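Putative antitoxin VapB45 (Mycobacterium tuberculosis, PDB 5AF3) is possibly the antitoxin of a type II toxin-antitoxin system, with VapC45 as its cognate toxin, and carries a putative DNA-binding helix-turn-helix domain. Local coordinates at residues Y18-A23 with A68-V73; I75-V80 with G106-A111; A87-Q92 with D137-G142; L98-K103 with A120-R125. All blocks are in the same frame, centred on the assembly; numbering follows the deposited sequence.

Along the chain, interaction 1 closes before any other opens; interaction 2 alternates with interactions 3 and 4, and interaction 4 is nested inside the loop closed by interaction 3. Helix 72-86 starts in interaction 1, supplies one side of interaction 2, whose centre is about 13 Å away, and runs out into the loop of interaction 3. Interaction 2 touches interaction 4 through Leu110 and Leu98, and interaction 4 touches interaction 3 through Leu123 and Val140. Interactions 1 and 4 lie furthest apart, their centres about 26 Å from each other. The contacts thus join the putative helix-turn-helix region, which includes all of interaction 1, to helices 115-130 and 135-143.

Interaction 1. Residues Y18-A23 with A68-V73; sequences YTLAEA and ARLPFV
Leu70 is the bump of this contact: its isobutyl end enters a hollow formed by Leu20 and Ala23 on the first turn of helix 20-27. CD1 of Leu70 lies 3.8 Å from Ala23 CB, while CG of Leu70 is 4.0 Å from Leu20 CD2, the two leucine side chains crossing at about a right angle. With CG anti to the carbonyl carbon (chi1 -51°), Leu70 sends its branch toward that helix. A short, weakly bonded antiparallel pairing of Tyr18 with Leu70 adjoins the bump. Tyr18 N donates to Leu70 O, and Tyr18 O accepts two hydrogen bonds, from Leu70 N at 3.0 Å in the carbonyl plane and from Arg69 N at 2.8 Å from above it; this is a classic beta bulge, which brings two N-H groups to one oxygen. Beyond the pairing, the Tyr18 and Phe72 side chains run side by side and point the same way, with Tyr18 OH in van der Waals contact at the Phe72 ring edge, 3.6 Å from CD1. The hydroxyl's hydrogen-bond partner is Gly194 O. A capping box then starts the helix: Thr19 OG1 accepts from Glu22 N at 3.0 Å, and Thr19 N donates to Glu22 OE1. Helix 31-38 packs on Leu20 and Ala23, Ile75 of helix 72-86 meets Tyr18 and Ala23, and strand 172-176 lies against Phe72.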
loop_
_atom_site.group_PDB
_atom_site.type_symbol
_atom_site.label_atom_id
_atom_site.label_comp_id
_atom_site.label_asym_id
_atom_site.label_seq_id
_atom_site.Cartn_x
_atom_site.Cartn_y
_atom_site.Cartn_z
ATOM N N TYR A 18 -14.679 -13.879 -3.133
ATOM C CA TYR A 18 -13.613 -13.033 -3.650
ATOM C C TYR A 18 -13.088 -13.573 -4.972
ATOM O O TYR A 18 -12.844 -14.764 -5.097
ATOM C CB TYR A 18 -12.461 -12.948 -2.628
ATOM C CG TYR A 18 -12.851 -12.476 -1.247
ATOM C CD1 TYR A 18 -12.977 -11.122 -0.980
ATOM C CD2 TYR A 18 -13.125 -13.382 -0.219
ATOM C CE1 TYR A 18 -13.349 -10.670 0.274
ATOM C CE2 TYR A 18 -13.491 -12.951 1.048
ATOM C CZ TYR A 18 -13.621 -11.588 1.286
ATOM O OH TYR A 18 -13.961 -11.114 2.527
ATOM N N THR A 19 -12.928 -12.702 -5.980
ATOM C CA THR A 19 -12.192 -13.094 -7.194
ATOM C C THR A 19 -10.712 -13.039 -6.781
ATOM O O THR A 19 -10.403 -12.426 -5.759
ATOM C CB THR A 19 -12.368 -12.073 -8.331
ATOM O OG1 THR A 19 -11.730 -10.839 -7.958
ATOM C CG2 THR A 19 -13.852 -11.818 -8.639
ATOM N N LEU A 20 -9.804 -13.607 -7.589
ATOM C CA LEU A 20 -8.371 -13.528 -7.239
ATOM C C LEU A 20 -7.844 -12.107 -7.360
ATOM O O LEU A 20 -6.966 -11.714 -6.609
ATOM C CB LEU A 20 -7.499 -14.510 -8.013
ATOM C CG LEU A 20 -7.861 -16.005 -7.874
ATOM C CD1 LEU A 20 -6.984 -16.849 -8.759
ATOM C CD2 LEU A 20 -7.831 -16.525 -6.418
ATOM N N ALA A 21 -8.385 -11.358 -8.314
ATOM C CA ALA A 21 -8.084 -9.932 -8.477
ATOM C C ALA A 21 -8.351 -9.121 -7.191
ATOM O O ALA A 21 -7.494 -8.331 -6.740
ATOM C CB ALA A 21 -8.914 -9.364 -9.675
ATOM N N GLU A 22 -9.535 -9.313 -6.613
ATOM C CA GLU A 22 -9.915 -8.610 -5.379
ATOM C C GLU A 22 -8.999 -9.018 -4.240
ATOM O O GLU A 22 -8.482 -8.166 -3.521
ATOM C CB GLU A 22 -11.374 -8.899 -4.984
ATOM C CG GLU A 22 -12.443 -8.156 -5.837
ATOM C CD GLU A 22 -13.789 -8.892 -5.913
ATOM O OE1 GLU A 22 -13.941 -9.942 -5.234
ATOM O OE2 GLU A 22 -14.706 -8.409 -6.652
ATOM N N ALA A 23 -8.781 -10.335 -4.098
ATOM C CA ALA A 23 -7.983 -10.843 -2.980
ATOM C C ALA A 23 -6.551 -10.342 -3.074
ATOM O O ALA A 23 -5.917 -10.029 -2.070
ATOM C CB ALA A 23 -8.054 -12.371 -2.931
ATOM N N ALA A 68 -15.561 -15.187 -9.091
ATOM C CA ALA A 68 -15.400 -15.437 -7.649
ATOM C C ALA A 68 -14.821 -16.851 -7.415
ATOM O O ALA A 68 -15.202 -17.804 -8.108
ATOM C CB ALA A 68 -16.724 -15.217 -6.896
ATOM N N ARG A 69 -13.876 -16.963 -6.466
ATOM C CA ARG A 69 -13.132 -18.207 -6.213
ATOM C C ARG A 69 -12.941 -18.552 -4.734
ATOM O O ARG A 69 -13.020 -19.720 -4.363
ATOM C CB ARG A 69 -11.736 -18.133 -6.887
ATOM C CG ARG A 69 -11.793 -18.165 -8.403
ATOM C CD ARG A 69 -11.976 -19.566 -8.907
ATOM N NE ARG A 69 -10.655 -20.158 -9.136
ATOM C CZ ARG A 69 -10.205 -21.283 -8.598
ATOM N NH1 ARG A 69 -10.967 -21.999 -7.790
ATOM N NH2 ARG A 69 -8.984 -21.704 -8.895
ATOM N N LEU A 70 -12.648 -17.557 -3.909
ATOM C CA LEU A 70 -12.300 -17.828 -2.513
ATOM C C LEU A 70 -13.470 -17.582 -1.565
ATOM O O LEU A 70 -13.986 -16.467 -1.464
ATOM C CB LEU A 70 -11.107 -16.974 -2.093
ATOM C CG LEU A 70 -9.882 -17.011 -3.010
ATOM C CD1 LEU A 70 -8.776 -16.111 -2.383
ATOM C CD2 LEU A 70 -9.422 -18.445 -3.199
ATOM N N PRO A 71 -13.848 -18.619 -0.822
ATOM C CA PRO A 71 -14.766 -18.383 0.299
ATOM C C PRO A 71 -13.962 -17.658 1.393
ATOM O O PRO A 71 -12.709 -17.532 1.263
ATOM C CB PRO A 71 -15.210 -19.803 0.698
ATOM C CG PRO A 71 -14.040 -20.703 0.292
ATOM C CD PRO A 71 -13.398 -20.026 -0.930
ATOM N N PHE A 72 -14.618 -17.178 2.442
ATOM C CA PHE A 72 -13.922 -16.398 3.454
ATOM C C PHE A 72 -12.766 -17.154 4.140
ATOM O O PHE A 72 -11.683 -16.580 4.407
ATOM C CB PHE A 72 -14.860 -15.821 4.527
ATOM C CG PHE A 72 -14.163 -14.927 5.475
ATOM C CD1 PHE A 72 -13.884 -13.596 5.122
ATOM C CD2 PHE A 72 -13.688 -15.412 6.690
ATOM C CE1 PHE A 72 -13.191 -12.779 6.027
ATOM C CE2 PHE A 72 -12.996 -14.595 7.583
ATOM C CZ PHE A 72 -12.751 -13.271 7.245
ATOM N N VAL A 73 -12.999 -18.427 4.449
ATOM C CA VAL A 73 -11.909 -19.248 5.013
ATOM C C VAL A 73 -10.669 -19.266 4.087
ATOM O O VAL A 73 -9.514 -19.272 4.607
ATOM C CB VAL A 73 -12.365 -20.710 5.391
ATOM C CG1 VAL A 73 -12.665 -21.514 4.164
ATOM C CG2 VAL A 73 -11.301 -21.389 6.307
#

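Interaction 2. Residues I75-V80 with G106-A111; sequences IAEAYV and GPHALA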
loop_
_atom_site.group_PDB
_atom_site.type_symbol
_atom_site.label_atom_id
_atom_site.label_comp_id
_atom_site.label_asym_id
_atom_site.label_seq_id
_atom_site.Cartn_x
_atom_site.Cartn_y
_atom_site.Cartn_z
ATOM N N ILE A 75 -9.697 -16.845 1.863
ATOM C CA ILE A 75 -8.950 -15.582 1.941
ATOM C C ILE A 75 -8.149 -15.480 3.254
ATOM O O ILE A 75 -7.065 -14.872 3.297
ATOM C CB ILE A 75 -9.818 -14.303 1.673
ATOM C CG1 ILE A 75 -8.908 -13.227 1.041
ATOM C CG2 ILE A 75 -10.474 -13.783 2.937
ATOM C CD1 ILE A 75 -9.657 -11.997 0.562
ATOM N N ALA A 76 -8.660 -16.115 4.311
ATOM C CA ALA A 76 -8.005 -16.094 5.619
ATOM C C ALA A 76 -6.723 -16.934 5.497
ATOM O O ALA A 76 -5.656 -16.511 5.956
ATOM C CB ALA A 76 -8.965 -16.703 6.709
ATOM N N GLU A 77 -6.837 -18.102 4.859
ATOM C CA GLU A 77 -5.668 -18.969 4.588
ATOM C C GLU A 77 -4.647 -18.222 3.686
ATOM O O GLU A 77 -3.439 -18.220 3.947
ATOM C CB GLU A 77 -6.151 -20.268 3.940
ATOM C CG GLU A 77 -7.012 -21.099 4.934
ATOM C CD GLU A 77 -7.733 -22.273 4.301
ATOM O OE1 GLU A 77 -8.014 -22.214 3.080
ATOM O OE2 GLU A 77 -7.974 -23.268 5.060
ATOM N N ALA A 78 -5.140 -17.544 2.657
ATOM C CA ALA A 78 -4.263 -16.742 1.769
ATOM C C ALA A 78 -3.573 -15.609 2.540
ATOM O O ALA A 78 -2.398 -15.315 2.304
ATOM C CB ALA A 78 -5.046 -16.191 0.550
ATOM N N TYR A 79 -4.299 -14.988 3.464
ATOM C CA TYR A 79 -3.781 -13.917 4.274
ATOM C C TYR A 79 -2.608 -14.415 5.127
ATOM O O TYR A 79 -1.538 -13.776 5.167
ATOM C CB TYR A 79 -4.864 -13.307 5.153
ATOM C CG TYR A 79 -4.342 -12.349 6.195
ATOM C CD1 TYR A 79 -4.048 -11.014 5.876
ATOM C CD2 TYR A 79 -4.176 -12.769 7.514
ATOM C CE1 TYR A 79 -3.592 -10.147 6.847
ATOM C CE2 TYR A 79 -3.745 -11.918 8.473
ATOM C CZ TYR A 79 -3.422 -10.619 8.143
ATOM O OH TYR A 79 -2.982 -9.799 9.153
ATOM N N VAL A 80 -2.792 -15.572 5.755
ATOM C CA VAL A 80 -1.740 -16.148 6.613
ATOM C C VAL A 80 -0.516 -16.575 5.796
ATOM O O VAL A 80 0.599 -16.246 6.164
ATOM C CB VAL A 80 -2.280 -17.286 7.454
ATOM C CG1 VAL A 80 -1.137 -18.032 8.202
ATOM C CG2 VAL A 80 -3.294 -16.708 8.514
ATOM N N GLY A 106 -5.747 -29.007 13.258
ATOM C CA GLY A 106 -7.112 -29.271 12.773
ATOM C C GLY A 106 -7.418 -28.712 11.386
ATOM O O GLY A 106 -6.594 -28.016 10.780
ATOM N N PRO A 107 -8.623 -29.023 10.862
ATOM C CA PRO A 107 -9.022 -28.521 9.553
ATOM C C PRO A 107 -8.823 -27.010 9.453
ATOM O O PRO A 107 -8.986 -26.260 10.442
ATOM C CB PRO A 107 -10.517 -28.901 9.456
ATOM C CG PRO A 107 -10.618 -30.132 10.375
ATOM C CD PRO A 107 -9.664 -29.870 11.495
ATOM N N HIS A 108 -8.474 -26.580 8.249
ATOM C CA HIS A 108 -8.261 -25.137 7.977
ATOM C C HIS A 108 -7.354 -24.517 9.051
ATOM O O HIS A 108 -7.598 -23.415 9.530
ATOM C CB HIS A 108 -9.640 -24.410 7.919
ATOM C CG HIS A 108 -10.526 -24.875 6.802
ATOM N ND1 HIS A 108 -10.185 -24.751 5.468
ATOM C CD2 HIS A 108 -11.756 -25.458 6.821
ATOM C CE1 HIS A 108 -11.159 -25.249 4.719
ATOM N NE2 HIS A 108 -12.120 -25.683 5.516
ATOM N N ALA A 109 -6.308 -25.251 9.473
ATOM C CA ALA A 109 -5.467 -24.804 10.570
ATOM C C ALA A 109 -4.890 -23.373 10.396
ATOM O O ALA A 109 -4.674 -22.677 11.383
ATOM C CB ALA A 109 -4.287 -25.803 10.766
ATOM N N LEU A 110 -4.579 -22.991 9.152
ATOM C CA LEU A 110 -4.056 -21.625 8.907
ATOM C C LEU A 110 -5.014 -20.546 9.390
ATOM O O LEU A 110 -4.581 -19.461 9.809
ATOM C CB LEU A 110 -3.734 -21.401 7.436
ATOM C CG LEU A 110 -2.587 -22.250 6.869
ATOM C CD1 LEU A 110 -2.388 -21.950 5.424
ATOM C CD2 LEU A 110 -1.317 -21.882 7.626
ATOM N N ALA A 111 -6.310 -20.873 9.359
ATOM C CA ALA A 111 -7.379 -19.942 9.800
ATOM C C ALA A 111 -7.855 -20.209 11.243
ATOM O O ALA A 111 -8.849 -19.651 11.708
ATOM C CB ALA A 111 -8.540 -19.987 8.810
HETATM O O HOH W 1 -5.565 -24.007 6.351
#
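A His-carboxylate hydrogen bond to a buried glutamate fastens the loop after helix 95-105 to the side of helix 72-86. His108 ND1 donates to Glu77 OE2 over 2.7 Å, meeting the oxygen on its syn side but 34° out of the carboxylate plane, while the oxygen lies close to the plane of the imidazole at its edge. The Glu77 chain, extended beyond CG (chi2 170°), carries the carboxylate out to the ring. OE2 is gripped a second time by a water that donates to it at 2.8 Å and accepts from Leu110 N at 3.1 Å, so one oxygen ties down both the ring and the backbone of the short 3-10 turn. The other oxygen, OE1, hydrogen-bonds Thr58 OG1; with three partners the buried carboxylate is probably stabilised in its charged form. Beside this polar patch the packing is mainly apolar. Ala76 CB rests 3.9 Å from Ala111 CB, and Val80 CG1 lies 3.9 Å from Leu110 CD2. Val80 CG2 meets a carbonyl instead, 3.3 Å from Leu110 O. The backbones come closest at Glu77 and Leu110, CA to CA 5.3 Å, consistent with the small Ala76 and Ala111 beside them. The motif is a His-carboxylate pair whose bonded oxygen also holds a bridging water, joining the loop between helices 95-105 and 115-130 to helix 72-86.

Interaction 3. Residues A87-Q92 with D137-G142; sequences AGVPMQ and DLVVRG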
loop_
_atom_site.group_PDB
_atom_site.type_symbol
_atom_site.label_atom_id
_atom_site.label_comp_id
_atom_site.label_asym_id
_atom_site.label_seq_id
_atom_site.Cartn_x
_atom_site.Cartn_y
_atom_site.Cartn_z
ATOM N N ALA A 87 7.554 -12.832 5.464
ATOM C CA ALA A 87 8.594 -13.141 6.445
ATOM C C ALA A 87 9.871 -13.728 5.827
ATOM O O ALA A 87 10.881 -13.923 6.538
ATOM C CB ALA A 87 8.058 -14.067 7.527
ATOM N N GLY A 88 9.807 -14.042 4.528
ATOM C CA GLY A 88 10.951 -14.675 3.813
ATOM C C GLY A 88 10.822 -16.193 3.714
ATOM O O GLY A 88 11.732 -16.869 3.218
ATOM N N VAL A 89 9.686 -16.745 4.157
ATOM C CA VAL A 89 9.475 -18.184 4.072
ATOM C C VAL A 89 9.446 -18.702 2.619
ATOM O O VAL A 89 8.673 -18.224 1.758
ATOM C CB VAL A 89 8.168 -18.601 4.803
ATOM C CG1 VAL A 89 7.893 -20.107 4.629
ATOM C CG2 VAL A 89 8.249 -18.191 6.264
ATOM N N PRO A 90 10.266 -19.727 2.328
ATOM C CA PRO A 90 10.152 -20.289 1.022
ATOM C C PRO A 90 8.792 -20.963 0.813
ATOM O O PRO A 90 8.395 -21.807 1.626
ATOM C CB PRO A 90 11.315 -21.323 0.971
ATOM C CG PRO A 90 11.554 -21.677 2.396
ATOM C CD PRO A 90 11.289 -20.410 3.159
ATOM N N MET A 91 8.100 -20.596 -0.269
ATOM C CA MET A 91 6.684 -20.972 -0.439
ATOM C C MET A 91 6.426 -22.161 -1.349
ATOM O O MET A 91 5.375 -22.821 -1.263
ATOM C CB MET A 91 5.848 -19.769 -0.933
ATOM C CG MET A 91 5.893 -18.545 0.013
ATOM S SD MET A 91 5.381 -18.821 1.743
ATOM C CE MET A 91 3.647 -19.326 1.462
ATOM N N GLN A 92 7.374 -22.442 -2.233
ATOM C CA GLN A 92 7.136 -23.453 -3.278
ATOM C C GLN A 92 7.017 -24.871 -2.738
ATOM O O GLN A 92 6.425 -25.723 -3.385
ATOM C CB GLN A 92 8.271 -23.431 -4.298
ATOM C CG GLN A 92 8.232 -22.227 -5.213
ATOM C CD GLN A 92 9.359 -22.280 -6.203
ATOM O OE1 GLN A 92 9.373 -23.140 -7.101
ATOM N NE2 GLN A 92 10.333 -21.381 -6.041
ATOM N N ASP A 137 12.716 -28.020 6.814
ATOM C CA ASP A 137 13.445 -27.283 7.820
ATOM C C ASP A 137 13.559 -25.808 7.398
ATOM O O ASP A 137 13.462 -24.909 8.243
ATOM C CB ASP A 137 14.835 -27.917 8.004
ATOM C CG ASP A 137 15.593 -27.338 9.170
ATOM O OD1 ASP A 137 14.991 -27.093 10.249
ATOM O OD2 ASP A 137 16.812 -27.124 9.036
ATOM N N LEU A 138 13.732 -25.569 6.107
ATOM C CA LEU A 138 13.874 -24.179 5.623
ATOM C C LEU A 138 12.573 -23.408 5.759
ATOM O O LEU A 138 12.608 -22.237 6.155
ATOM C CB LEU A 138 14.356 -24.122 4.197
ATOM C CG LEU A 138 15.754 -24.722 3.996
ATOM C CD1 LEU A 138 15.962 -24.806 2.463
ATOM C CD2 LEU A 138 16.872 -23.986 4.720
ATOM N N VAL A 139 11.453 -24.054 5.435
ATOM C CA VAL A 139 10.114 -23.441 5.719
ATOM C C VAL A 139 10.038 -23.046 7.194
ATOM O O VAL A 139 9.771 -21.871 7.565
ATOM C CB VAL A 139 8.950 -24.416 5.332
ATOM C CG1 VAL A 139 7.576 -23.928 5.907
ATOM C CG2 VAL A 139 8.868 -24.581 3.840
ATOM N N VAL A 140 10.298 -24.021 8.071
ATOM C CA VAL A 140 10.078 -23.824 9.498
ATOM C C VAL A 140 11.059 -22.775 10.088
ATOM O O VAL A 140 10.675 -21.984 10.959
ATOM C CB VAL A 140 10.120 -25.163 10.265
ATOM C CG1 VAL A 140 10.112 -24.953 11.763
ATOM C CG2 VAL A 140 8.963 -26.022 9.819
ATOM N N ARG A 141 12.316 -22.790 9.618
ATOM C CA ARG A 141 13.295 -21.770 10.015
ATOM C C ARG A 141 12.891 -20.366 9.590
ATOM O O ARG A 141 13.254 -19.392 10.257
ATOM C CB ARG A 141 14.700 -22.114 9.487
ATOM C CG ARG A 141 15.432 -23.090 10.433
ATOM C CD ARG A 141 16.537 -23.912 9.756
ATOM N NE ARG A 141 17.335 -23.178 8.756
ATOM C CZ ARG A 141 18.401 -23.680 8.117
ATOM N NH1 ARG A 141 18.817 -24.925 8.352
ATOM N NH2 ARG A 141 19.060 -22.934 7.226
ATOM N N GLY A 142 12.113 -20.274 8.526
ATOM C CA GLY A 142 11.590 -18.980 8.065
ATOM C C GLY A 142 10.531 -18.424 9.020
ATOM O O GLY A 142 10.317 -17.207 9.094
#
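Val89 and Val139 both set CG1 anti to the backbone N (chi1 176° and 167°), which turns these methyls to face each other across the contact, CG1 to CG1 at 4.0 Å. The second methyl of Val89, CG2, lies over the backbone of Gly142, 3.6 Å from its C atom. Gly142 has no side chain, and its bare CA lets this methyl settle against the main chain, with the CA atoms of Val89 and Gly142 4.6 Å apart. The Pro90 ring packs on both main chain and side chain of the helix: its CD lies 3.7 Å from Leu138 O and its CG 4.1 Å from Leu138 CB. Val139 CG2 in turn meets the proline carbonyl, 3.6 Å from Pro90 O. No hydrogen bond joins the two segments; the contact is made by van der Waals packing. The loop starts with a Schellman motif, in which Gly88, at positive phi, ends helix 72-86 and lets the chain turn toward Val89. The contact thus bridges the link between helices 72-86 and 95-105 to helix 135-143. Phe84 of helix 72-86 and Ile94 also touch Val89, helix 155-161 packs on Ala87, and helix 115-130 lies against Val140 of helix 135-143.

Interaction 4. Residues L98-K103 with A120-R125; sequences LDWLIK and AEVLWR
Trp100 brings the CD1-NE1 edge of its indole up to Val122, with CD1 3.6 Å from the CG1 methyl, and donates from NE1 to the main-chain Val122 O at 2.8 Å. The bond is bent, and the donor stands 56° above the carbonyl plane, away from the lone pairs. Trp100 reaches across because its CG lies opposite the backbone N, swinging the ring toward helix 115-130. At the six-membered end, CZ2 is 4.0 Å from Arg125 NH1, with the indole and guanidinium planes 67° apart; Val122 CA sits over the centre of the guanidinium. Deeper in the interface Leu101 meets Leu123, CG to CD2 at 3.7 Å, and Leu101 CD2 reaches Val122 CG1 at 4.2 Å. The two helical segments cross steeply, with 124° between their N-to-C directions and axes 9.9 Å apart at closest approach. Phe126 stacks with the Trp100 ring, and Leu115 packs on Leu101. The chemistry is therefore mixed: leucine and valine side chains fill the buried part, while the indole N-H adds one bent polar link to a largely apolar crossing that also has a guanidinium at its rim, and probably restrains the rotation of the indole together with the Phe126 stack.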
loop_
_atom_site.group_PDB
_atom_site.type_symbol
_atom_site.label_atom_id
_atom_site.label_comp_id
_atom_site.label_asym_id
_atom_site.label_seq_id
_atom_site.Cartn_x
_atom_site.Cartn_y
_atom_site.Cartn_z
ATOM N N LEU A 98 2.087 -27.506 5.764
ATOM C CA LEU A 98 0.646 -27.232 5.911
ATOM C C LEU A 98 -0.143 -28.530 6.253
ATOM O O LEU A 98 -0.917 -28.537 7.203
ATOM C CB LEU A 98 0.114 -26.547 4.663
ATOM C CG LEU A 98 0.804 -25.229 4.278
ATOM C CD1 LEU A 98 0.104 -24.632 3.095
ATOM C CD2 LEU A 98 0.783 -24.254 5.430
ATOM N N ASP A 99 0.114 -29.615 5.523
ATOM C CA ASP A 99 -0.467 -30.946 5.838
ATOM C C ASP A 99 -0.215 -31.315 7.290
ATOM O O ASP A 99 -1.125 -31.731 8.002
ATOM C CB ASP A 99 0.090 -32.044 4.913
ATOM C CG ASP A 99 -0.373 -31.907 3.447
ATOM O OD1 ASP A 99 -1.379 -31.215 3.159
ATOM O OD2 ASP A 99 0.275 -32.512 2.564
ATOM N N TRP A 100 1.026 -31.145 7.752
ATOM C CA TRP A 100 1.373 -31.451 9.136
ATOM C C TRP A 100 0.588 -30.600 10.109
ATOM O O TRP A 100 0.018 -31.121 11.057
ATOM C CB TRP A 100 2.926 -31.356 9.378
ATOM C CG TRP A 100 3.347 -31.483 10.827
ATOM C CD1 TRP A 100 3.585 -30.463 11.685
ATOM C CD2 TRP A 100 3.557 -32.697 11.581
ATOM N NE1 TRP A 100 3.953 -30.954 12.920
ATOM C CE2 TRP A 100 3.917 -32.319 12.889
ATOM C CE3 TRP A 100 3.433 -34.055 11.286
ATOM C CZ2 TRP A 100 4.211 -33.257 13.908
ATOM C CZ3 TRP A 100 3.711 -34.998 12.312
ATOM C CH2 TRP A 100 4.100 -34.586 13.584
ATOM N N LEU A 101 0.500 -29.292 9.842
ATOM C CA LEU A 101 -0.276 -28.374 10.673
ATOM C C LEU A 101 -1.760 -28.775 10.745
ATOM O O LEU A 101 -2.359 -28.766 11.833
ATOM C CB LEU A 101 -0.172 -26.931 10.127
ATOM C CG LEU A 101 0.984 -26.088 10.566
ATOM C CD1 LEU A 101 1.083 -24.863 9.596
ATOM C CD2 LEU A 101 0.693 -25.685 12.018
ATOM N N ILE A 102 -2.334 -29.121 9.603
ATOM C CA ILE A 102 -3.735 -29.529 9.591
ATOM C C ILE A 102 -3.903 -30.805 10.448
ATOM O O ILE A 102 -4.819 -30.888 11.281
ATOM C CB ILE A 102 -4.260 -29.738 8.205
ATOM C CG1 ILE A 102 -4.374 -28.368 7.491
ATOM C CG2 ILE A 102 -5.671 -30.386 8.271
ATOM C CD1 ILE A 102 -4.479 -28.482 5.994
ATOM N N LYS A 103 -2.992 -31.758 10.263
ATOM C CA LYS A 103 -3.044 -33.044 11.017
ATOM C C LYS A 103 -2.977 -32.846 12.530
ATOM O O LYS A 103 -3.533 -33.656 13.281
ATOM C CB LYS A 103 -1.948 -34.000 10.541
ATOM C CG LYS A 103 -2.084 -34.502 9.125
ATOM C CD LYS A 103 -0.827 -35.253 8.735
ATOM C CE LYS A 103 -0.924 -35.779 7.355
ATOM N NZ LYS A 103 0.296 -36.617 7.109
ATOM N N ALA A 120 3.929 -22.825 16.434
ATOM C CA ALA A 120 5.411 -22.777 16.373
ATOM C C ALA A 120 5.954 -24.121 16.867
ATOM O O ALA A 120 6.800 -24.718 16.214
ATOM C CB ALA A 120 5.959 -21.670 17.237
ATOM N N GLU A 121 5.430 -24.579 18.013
ATOM C CA GLU A 121 5.858 -25.859 18.608
ATOM C C GLU A 121 5.532 -27.027 17.696
ATOM O O GLU A 121 6.390 -27.889 17.478
ATOM C CB GLU A 121 5.279 -26.034 20.016
ATOM C CG GLU A 121 5.714 -27.307 20.715
ATOM C CD GLU A 121 5.007 -27.521 22.056
ATOM O OE1 GLU A 121 4.372 -26.565 22.580
ATOM O OE2 GLU A 121 5.077 -28.662 22.581
ATOM N N VAL A 122 4.324 -27.045 17.106
ATOM C CA VAL A 122 3.969 -28.084 16.132
ATOM C C VAL A 122 4.953 -28.107 14.933
ATOM O O VAL A 122 5.453 -29.164 14.496
ATOM C CB VAL A 122 2.458 -27.915 15.646
ATOM C CG1 VAL A 122 2.159 -28.793 14.485
ATOM C CG2 VAL A 122 1.456 -28.168 16.832
ATOM N N LEU A 123 5.250 -26.929 14.394
ATOM C CA LEU A 123 6.139 -26.876 13.241
ATOM C C LEU A 123 7.566 -27.284 13.569
ATOM O O LEU A 123 8.240 -27.915 12.777
ATOM C CB LEU A 123 6.129 -25.459 12.666
ATOM C CG LEU A 123 4.824 -25.179 11.906
ATOM C CD1 LEU A 123 4.756 -23.631 11.761
ATOM C CD2 LEU A 123 4.713 -25.895 10.577
ATOM N N TRP A 124 8.029 -26.857 14.724
ATOM C CA TRP A 124 9.352 -27.255 15.191
ATOM C C TRP A 124 9.521 -28.798 15.136
ATOM O O TRP A 124 10.482 -29.303 14.534
ATOM C CB TRP A 124 9.589 -26.690 16.582
ATOM C CG TRP A 124 10.785 -27.241 17.199
ATOM C CD1 TRP A 124 12.064 -27.133 16.742
ATOM C CD2 TRP A 124 10.842 -28.029 18.393
ATOM N NE1 TRP A 124 12.925 -27.795 17.589
ATOM C CE2 TRP A 124 12.199 -28.361 18.606
ATOM C CE3 TRP A 124 9.872 -28.492 19.304
ATOM C CZ2 TRP A 124 12.620 -29.118 19.703
ATOM C CZ3 TRP A 124 10.290 -29.248 20.390
ATOM C CH2 TRP A 124 11.658 -29.551 20.578
ATOM N N ARG A 125 8.564 -29.504 15.736
ATOM C CA ARG A 125 8.508 -30.977 15.759
ATOM C C ARG A 125 8.625 -31.593 14.358
ATOM O O ARG A 125 9.338 -32.592 14.163
ATOM C CB ARG A 125 7.203 -31.450 16.416
ATOM C CG ARG A 125 7.100 -31.170 17.897
ATOM C CD ARG A 125 5.954 -31.973 18.567
ATOM N NE ARG A 125 4.827 -31.134 19.033
ATOM C CZ ARG A 125 3.574 -31.197 18.573
ATOM N NH1 ARG A 125 3.230 -32.051 17.594
ATOM N NH2 ARG A 125 2.653 -30.385 19.098
#